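Side-chain contacts in SusD homolog (Bacteroides thetaiotaomicron, PDB 4MRU), which probably binds mucin O-glycans at the bacterial cell surface as a SusD-like, TPR-related outer-membrane lipoprotein: residues A[39-42]-A[43-47]; A[89-92]-A[93-97]; A[117-120]-A[121-125]. All blocks are in the same frame, centred on the assembly; numbering follows the deposited sequence.

Contact 1 (A[39-42]-A[43-47])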
loop_
_atom_site.group_PDB
_atom_site.type_symbol
_atom_site.label_atom_id
_atom_site.label_comp_id
_atom_site.label_asym_id
_atom_site.label_seq_id
_atom_site.Cartn_x
_atom_site.Cartn_y
_atom_site.Cartn_z
ATOM N N GLN A 39 8.349 -3.475 -13.391
ATOM C CA GLN A 39 9.357 -4.482 -13.667
ATOM C C GLN A 39 9.197 -5.624 -12.687
ATOM O O GLN A 39 9.274 -5.391 -11.474
ATOM C CB GLN A 39 10.778 -3.919 -13.519
ATOM C CG GLN A 39 11.108 -2.705 -14.366
ATOM C CD GLN A 39 12.317 -1.920 -13.823
ATOM O OE1 GLN A 39 13.357 -1.900 -14.473
ATOM N NE2 GLN A 39 12.190 -1.290 -12.608
ATOM N N GLU A 40 9.068 -6.847 -13.202
ATOM C CA GLU A 40 8.782 -7.998 -12.359
ATOM C C GLU A 40 9.916 -8.239 -11.364
ATOM O O GLU A 40 9.685 -8.724 -10.247
ATOM C CB GLU A 40 8.508 -9.273 -13.186
ATOM C CG GLU A 40 9.640 -9.817 -14.039
ATOM C CD GLU A 40 9.783 -9.195 -15.434
ATOM O OE1 GLU A 40 9.244 -8.105 -15.733
ATOM O OE2 GLU A 40 10.508 -9.791 -16.238
ATOM N N HIS A 41 11.139 -7.918 -11.742
ATOM C CA HIS A 41 12.255 -8.189 -10.845
ATOM C C HIS A 41 12.119 -7.362 -9.545
ATOM O O HIS A 41 12.421 -7.851 -8.469
ATOM C CB HIS A 41 13.596 -7.911 -11.501
ATOM C CG HIS A 41 14.747 -8.155 -10.578
ATOM N ND1 HIS A 41 15.312 -7.150 -9.825
ATOM C CD2 HIS A 41 15.407 -9.292 -10.252
ATOM C CE1 HIS A 41 16.271 -7.653 -9.064
ATOM N NE2 HIS A 41 16.335 -8.960 -9.288
ATOM N N LEU A 42 11.674 -6.124 -9.665
ATOM C CA LEU A 42 11.433 -5.239 -8.526
ATOM C C LEU A 42 10.109 -5.592 -7.817
ATOM O O LEU A 42 10.067 -5.727 -6.601
ATOM C CB LEU A 42 11.464 -3.784 -8.975
ATOM C CG LEU A 42 11.152 -2.699 -7.946
ATOM C CD1 LEU A 42 11.852 -2.903 -6.613
ATOM C CD2 LEU A 42 11.536 -1.348 -8.557
ATOM N N TYR A 43 9.061 -5.822 -8.590
ATOM C CA TYR A 43 7.757 -6.222 -8.064
ATOM C C TYR A 43 7.872 -7.401 -7.061
ATOM O O TYR A 43 7.243 -7.392 -5.995
ATOM C CB TYR A 43 6.765 -6.548 -9.214
ATOM C CG TYR A 43 5.358 -6.748 -8.718
ATOM C CD1 TYR A 43 4.970 -7.961 -8.175
ATOM C CD2 TYR A 43 4.394 -5.717 -8.792
ATOM C CE1 TYR A 43 3.672 -8.162 -7.711
ATOM C CE2 TYR A 43 3.108 -5.900 -8.266
ATOM C CZ TYR A 43 2.758 -7.119 -7.725
ATOM O OH TYR A 43 1.490 -7.325 -7.218
ATOM N N GLN A 44 8.611 -8.452 -7.417
ATOM C CA GLN A 44 8.600 -9.674 -6.580
ATOM C C GLN A 44 9.021 -9.375 -5.135
ATOM O O GLN A 44 8.449 -9.895 -4.202
ATOM C CB GLN A 44 9.454 -10.792 -7.193
ATOM C CG GLN A 44 10.945 -10.510 -7.200
ATOM C CD GLN A 44 11.727 -11.567 -7.943
ATOM O OE1 GLN A 44 11.380 -12.761 -7.911
ATOM N NE2 GLN A 44 12.801 -11.145 -8.613
ATOM N N PHE A 45 9.981 -8.493 -4.970
ATOM C CA PHE A 45 10.480 -8.137 -3.647
ATOM C C PHE A 45 9.560 -7.146 -2.954
ATOM O O PHE A 45 9.145 -7.367 -1.820
ATOM C CB PHE A 45 11.869 -7.538 -3.731
ATOM C CG PHE A 45 12.912 -8.483 -4.281
ATOM C CD1 PHE A 45 13.287 -9.602 -3.552
ATOM C CD2 PHE A 45 13.482 -8.262 -5.493
ATOM C CE1 PHE A 45 14.207 -10.488 -4.055
ATOM C CE2 PHE A 45 14.445 -9.130 -6.005
ATOM C CZ PHE A 45 14.808 -10.237 -5.276
HETATM N N MSE A 46 9.273 -6.036 -3.614
HETATM C CA MSE A 46 8.585 -4.911 -2.941
HETATM C C MSE A 46 7.122 -5.201 -2.730
HETATM O O MSE A 46 6.576 -4.955 -1.660
HETATM C CB MSE A 46 8.784 -3.655 -3.780
HETATM C CG MSE A 46 8.263 -2.414 -3.101
HETATM SE SE MSE A 46 8.848 -0.920 -4.262
HETATM C CE MSE A 46 8.681 0.462 -2.801
ATOM N N GLU A 47 6.474 -5.782 -3.731
ATOM C CA GLU A 47 5.042 -6.012 -3.673
ATOM C C GLU A 47 4.619 -7.421 -3.264
ATOM O O GLU A 47 3.708 -7.582 -2.456
ATOM C CB GLU A 47 4.449 -5.728 -5.047
ATOM C CG GLU A 47 4.585 -4.292 -5.454
ATOM C CD GLU A 47 3.688 -3.385 -4.654
ATOM O OE1 GLU A 47 2.497 -3.739 -4.392
ATOM O OE2 GLU A 47 4.151 -2.288 -4.324
#
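Two different first torsions bring the rings of H41 and F45 together: the imidazole swings opposite its own backbone N (chi1 179°), whereas the phenyl group of F45 stays beside its N, and the two side chains meet one helical turn apart. The pair is T-shaped, the edge of F45 directed at a face of H41, with CE2 of F45 3.8 Å from NE2 of H41 and the planes 75° apart. The H41 carbonyl also lies close to this ring, obliquely, with O of H41 3.2 Å from CD2 of F45. Q44 reaches back across H41. Its CG sits between backbone N and carbonyl carbon, and the extended chain beyond it carries NE2 to 3.3 Å from O of H41, a weak hydrogen bond, with the amide steeply inclined to the imidazole. Beneath these side chains the first helical turn is closed by Y43 N, 2.9 Å from O of the N-cap residue Q39 and almost straight at 175°. On another side L42 CD1 packs against M46 CB at 4.2 Å. Helix 40-54 thus starts with H41 exposed and Q44 partly so, while F45 is buried against W78 and A81 of helix 81-100, Y43 packs on helix 248-254, L42 and M46 lean on V86 of helix 81-100, and M46 also touches helix 104-125.

Contact 2 (A[89-92]-A[93-97])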
loop_
_atom_site.group_PDB
_atom_site.type_symbol
_atom_site.label_atom_id
_atom_site.label_comp_id
_atom_site.label_asym_id
_atom_site.label_seq_id
_atom_site.Cartn_x
_atom_site.Cartn_y
_atom_site.Cartn_z
ATOM N N GLU A 89 16.685 4.215 -9.726
ATOM C CA GLU A 89 15.947 4.308 -10.997
ATOM C C GLU A 89 15.120 5.581 -11.106
ATOM O O GLU A 89 14.856 6.050 -12.213
ATOM C CB GLU A 89 15.070 3.108 -11.174
ATOM C CG GLU A 89 15.880 1.847 -11.429
ATOM C CD GLU A 89 15.038 0.593 -11.592
ATOM O OE1 GLU A 89 13.873 0.707 -12.013
ATOM O OE2 GLU A 89 15.563 -0.518 -11.310
ATOM N N THR A 90 14.686 6.116 -9.970
ATOM C CA THR A 90 13.839 7.300 -9.979
ATOM C C THR A 90 14.635 8.533 -10.400
ATOM O O THR A 90 14.198 9.295 -11.280
ATOM C CB THR A 90 13.150 7.550 -8.618
ATOM O OG1 THR A 90 12.230 6.483 -8.348
ATOM C CG2 THR A 90 12.381 8.832 -8.644
ATOM N N TYR A 91 15.795 8.745 -9.790
ATOM C CA TYR A 91 16.399 10.061 -9.873
ATOM C C TYR A 91 16.983 10.397 -11.240
ATOM O O TYR A 91 16.902 11.552 -11.647
ATOM C CB TYR A 91 17.446 10.256 -8.768
ATOM C CG TYR A 91 16.725 10.687 -7.513
ATOM C CD1 TYR A 91 16.317 12.005 -7.348
ATOM C CD2 TYR A 91 16.353 9.760 -6.559
ATOM C CE1 TYR A 91 15.595 12.383 -6.249
ATOM C CE2 TYR A 91 15.620 10.126 -5.444
ATOM C CZ TYR A 91 15.244 11.441 -5.286
ATOM O OH TYR A 91 14.517 11.816 -4.172
ATOM N N PRO A 92 17.541 9.427 -11.965
ATOM C CA PRO A 92 17.925 9.802 -13.344
ATOM C C PRO A 92 16.718 10.229 -14.230
ATOM O O PRO A 92 16.843 11.113 -15.089
ATOM C CB PRO A 92 18.606 8.523 -13.882
ATOM C CG PRO A 92 18.978 7.731 -12.648
ATOM C CD PRO A 92 17.874 8.025 -11.665
ATOM N N LYS A 93 15.549 9.651 -13.997
ATOM C CA LYS A 93 14.374 10.038 -14.803
ATOM C C LYS A 93 13.862 11.405 -14.360
ATOM O O LYS A 93 13.575 12.273 -15.202
ATOM C CB LYS A 93 13.288 8.989 -14.704
ATOM C CG LYS A 93 13.674 7.614 -15.238
ATOM C CD LYS A 93 12.548 6.633 -14.909
ATOM C CE LYS A 93 12.831 5.216 -15.415
ATOM N NZ LYS A 93 14.142 4.743 -14.928
ATOM N N TYR A 94 13.784 11.603 -13.047
ATOM C CA TYR A 94 13.360 12.880 -12.464
ATOM C C TYR A 94 14.252 14.011 -12.946
ATOM O O TYR A 94 13.762 15.039 -13.428
ATOM C CB TYR A 94 13.366 12.827 -10.925
ATOM C CG TYR A 94 12.852 14.121 -10.283
ATOM C CD1 TYR A 94 11.513 14.454 -10.373
ATOM C CD2 TYR A 94 13.699 14.995 -9.620
ATOM C CE1 TYR A 94 11.021 15.624 -9.817
ATOM C CE2 TYR A 94 13.209 16.185 -9.045
ATOM C CZ TYR A 94 11.862 16.493 -9.179
ATOM O OH TYR A 94 11.294 17.637 -8.681
ATOM N N TYR A 95 15.566 13.817 -12.872
ATOM C CA TYR A 95 16.488 14.874 -13.281
ATOM C C TYR A 95 16.533 15.088 -14.790
ATOM O O TYR A 95 16.826 16.199 -15.233
ATOM C CB TYR A 95 17.896 14.616 -12.700
ATOM C CG TYR A 95 17.986 14.967 -11.183
ATOM C CD1 TYR A 95 17.517 16.197 -10.699
ATOM C CD2 TYR A 95 18.581 14.091 -10.247
ATOM C CE1 TYR A 95 17.594 16.528 -9.346
ATOM C CE2 TYR A 95 18.666 14.424 -8.892
ATOM C CZ TYR A 95 18.164 15.639 -8.450
ATOM O OH TYR A 95 18.238 15.999 -7.132
ATOM N N ALA A 96 16.201 14.071 -15.594
ATOM C CA ALA A 96 16.096 14.247 -17.041
ATOM C C ALA A 96 14.981 15.236 -17.367
ATOM O O ALA A 96 15.142 16.135 -18.209
ATOM C CB ALA A 96 15.866 12.913 -17.757
ATOM N N VAL A 97 13.856 15.105 -16.682
ATOM C CA VAL A 97 12.773 16.041 -16.900
ATOM C C VAL A 97 13.200 17.440 -16.562
ATOM O O VAL A 97 12.941 18.389 -17.353
ATOM C CB VAL A 97 11.515 15.697 -16.062
ATOM C CG1 VAL A 97 10.418 16.720 -16.297
ATOM C CG2 VAL A 97 11.013 14.305 -16.394
#
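The backbone from E89 to V97 runs as one helix, kinked at P92, whose ring nitrogen has no hydrogen to give to the preceding turn. K93 N makes only a weak bond to O of T90, and the regular pattern returns with Y94: Y94 N lies 2.9 Å from O of T90, and Y95 N meets O of Y91 at the same distance. A96 N approaches O of P92 from above the carbonyl plane, and an N-H...O angle of 142° makes this a less straight bond. K93 turns back along the helix, CG and CD both 3.6 Å from O of E89, until a bend at the last torsion (chi4 54°) brings NZ within 3.1 Å of that same oxygen in a hydrogen bond. Y91 and Y95, a turn apart, incline their rings at 41°, with CD1 of Y91 touching CE2 of Y95 at 3.7 Å. Their hydroxyls are held elsewhere, Y91 by R114 and Y95 by the carbonyl of V133. The ammonium of K93 therefore grips a main-chain carbonyl and not the E89 carboxylate, since OE1 of E89 is 5.0 Å from NZ of K93 and bonds to Q39. At that separation the opposite charges probably still attract, but the direct lysine bond is to the backbone.

Contact 3 (A[117-120]-A[121-125])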
loop_
_atom_site.group_PDB
_atom_site.type_symbol
_atom_site.label_atom_id
_atom_site.label_comp_id
_atom_site.label_asym_id
_atom_site.label_seq_id
_atom_site.Cartn_x
_atom_site.Cartn_y
_atom_site.Cartn_z
ATOM N N ILE A 117 6.064 8.039 -5.696
ATOM C CA ILE A 117 7.007 6.934 -5.582
ATOM C C ILE A 117 7.580 6.862 -4.171
ATOM O O ILE A 117 7.620 5.813 -3.531
ATOM C CB ILE A 117 8.187 7.123 -6.560
ATOM C CG1 ILE A 117 7.709 6.961 -7.980
ATOM C CG2 ILE A 117 9.291 6.109 -6.276
ATOM C CD1 ILE A 117 8.639 7.551 -9.034
HETATM N N MSE A 118 8.031 8.017 -3.694
HETATM C CA MSE A 118 8.818 8.040 -2.483
HETATM C C MSE A 118 7.991 8.061 -1.203
HETATM O O MSE A 118 8.523 7.750 -0.125
HETATM C CB MSE A 118 9.711 9.269 -2.502
HETATM C CG MSE A 118 10.763 9.207 -3.611
HETATM SE SE MSE A 118 11.948 7.627 -3.386
HETATM C CE MSE A 118 12.754 7.561 -5.193
ATOM N N GLN A 119 6.716 8.428 -1.277
ATOM C CA GLN A 119 5.836 8.278 -0.105
ATOM C C GLN A 119 5.868 6.820 0.387
ATOM O O GLN A 119 5.932 6.535 1.599
ATOM C CB GLN A 119 4.401 8.742 -0.414
ATOM C CG GLN A 119 3.344 8.460 0.670
ATOM C CD GLN A 119 2.517 7.245 0.308
ATOM O OE1 GLN A 119 1.665 7.309 -0.572
ATOM N NE2 GLN A 119 2.787 6.120 0.952
ATOM N N ARG A 120 5.878 5.890 -0.548
ATOM C CA ARG A 120 5.894 4.475 -0.227
ATOM C C ARG A 120 7.236 4.114 0.421
ATOM O O ARG A 120 7.293 3.378 1.411
ATOM C CB ARG A 120 5.666 3.628 -1.461
ATOM C CG ARG A 120 4.232 3.605 -1.979
ATOM C CD ARG A 120 4.160 3.381 -3.463
ATOM N NE ARG A 120 4.981 2.236 -3.901
ATOM C CZ ARG A 120 4.575 0.970 -3.857
ATOM N NH1 ARG A 120 3.383 0.648 -3.344
ATOM N NH2 ARG A 120 5.381 0.028 -4.252
ATOM N N VAL A 121 8.319 4.620 -0.139
ATOM C CA VAL A 121 9.641 4.265 0.355
ATOM C C VAL A 121 9.886 4.776 1.774
ATOM O O VAL A 121 10.381 4.044 2.610
ATOM C CB VAL A 121 10.743 4.782 -0.600
ATOM C CG1 VAL A 121 12.124 4.422 -0.107
ATOM C CG2 VAL A 121 10.512 4.194 -2.003
ATOM N N THR A 122 9.539 6.032 2.071
ATOM C CA THR A 122 9.721 6.485 3.437
ATOM C C THR A 122 8.783 5.708 4.394
ATOM O O THR A 122 9.175 5.445 5.528
ATOM C CB THR A 122 9.547 8.004 3.655
ATOM O OG1 THR A 122 9.844 8.309 5.034
ATOM C CG2 THR A 122 8.175 8.485 3.345
ATOM N N ASP A 123 7.590 5.363 3.953
ATOM C CA ASP A 123 6.690 4.575 4.813
ATOM C C ASP A 123 7.249 3.198 5.153
ATOM O O ASP A 123 7.001 2.683 6.252
ATOM C CB ASP A 123 5.300 4.414 4.188
ATOM C CG ASP A 123 4.448 5.676 4.308
ATOM O OD1 ASP A 123 4.878 6.640 4.983
ATOM O OD2 ASP A 123 3.368 5.688 3.693
ATOM N N ILE A 124 8.031 2.619 4.244
ATOM C CA ILE A 124 8.691 1.338 4.507
ATOM C C ILE A 124 9.884 1.450 5.484
ATOM O O ILE A 124 10.078 0.547 6.322
ATOM C CB ILE A 124 9.151 0.708 3.182
ATOM C CG1 ILE A 124 7.925 0.363 2.336
ATOM C CG2 ILE A 124 9.993 -0.535 3.414
ATOM C CD1 ILE A 124 8.286 0.170 0.874
ATOM N N TYR A 125 10.666 2.518 5.394
ATOM C CA TYR A 125 11.986 2.607 6.093
ATOM C C TYR A 125 12.051 3.612 7.197
ATOM O O TYR A 125 12.825 3.430 8.132
ATOM C CB TYR A 125 13.096 2.945 5.096
ATOM C CG TYR A 125 13.317 1.827 4.109
ATOM C CD1 TYR A 125 14.110 0.736 4.428
ATOM C CD2 TYR A 125 12.745 1.859 2.876
ATOM C CE1 TYR A 125 14.265 -0.324 3.566
ATOM C CE2 TYR A 125 12.933 0.816 1.980
ATOM C CZ TYR A 125 13.697 -0.263 2.324
ATOM O OH TYR A 125 13.895 -1.280 1.407
#
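Q119 reaches forward to D123 over one helical turn. Its CB leads away from the following turn, and the first torsion, with CG opposite the backbone N (chi1 172°), leaves CG 4.1 Å from OD2 of D123; the bend at the next torsion then brings CD to 3.8 Å from this oxygen. At the tip NE2 donates to it at 2.8 Å, a short but bent bond (131°) that meets OD2 from above the carboxylate plane, with the amide and carboxylate planes 39° apart. The other amide atom, OE1, accepts from R205. D123 is held at several points: OD2 also forms a salt bridge with R209, and OD1 is hydrogen-bonded to Y156 and W502, an array that fixes the rotation of this buried carboxylate and would favour its charged form. Below it D123 N bonds to O of Q119 at 3.1 Å. Elsewhere on the helix, the selenium of selenomethionine M118 lies beside CG2 of V121 at 4.0 Å; CG1 of I124 comes within 3.2 Å of O of R120. This i to i+4 glutamine-aspartate pair, buried near the C-terminal end of helix 104-125 and tied to helix 192-209 through R205 and R209 and to helix 152-173 through Y156, belongs to the helical packing of the TPR-like SusD fold.

Contact 3 is wholly buried, whereas contacts 1 and 2 are each partly buried and keep some residues at the surface. All three are turns within single helices, yet those helices touch one another: Q39 of contact 1 probably hydrogen-bonds to E89 of contact 2, E47 of contact 1 forms a salt bridge with R120 of contact 3, and T90 of contact 2 packs on I117 and M118 of contact 3. Chemistry follows place. In contact 1 an exposed histidine meets a buried phenyl ring, with a weak amide bond beside it, and a lysine reaches a main-chain carbonyl in contact 2, while the interior of contact 3 relies on a carboxylate with several partners.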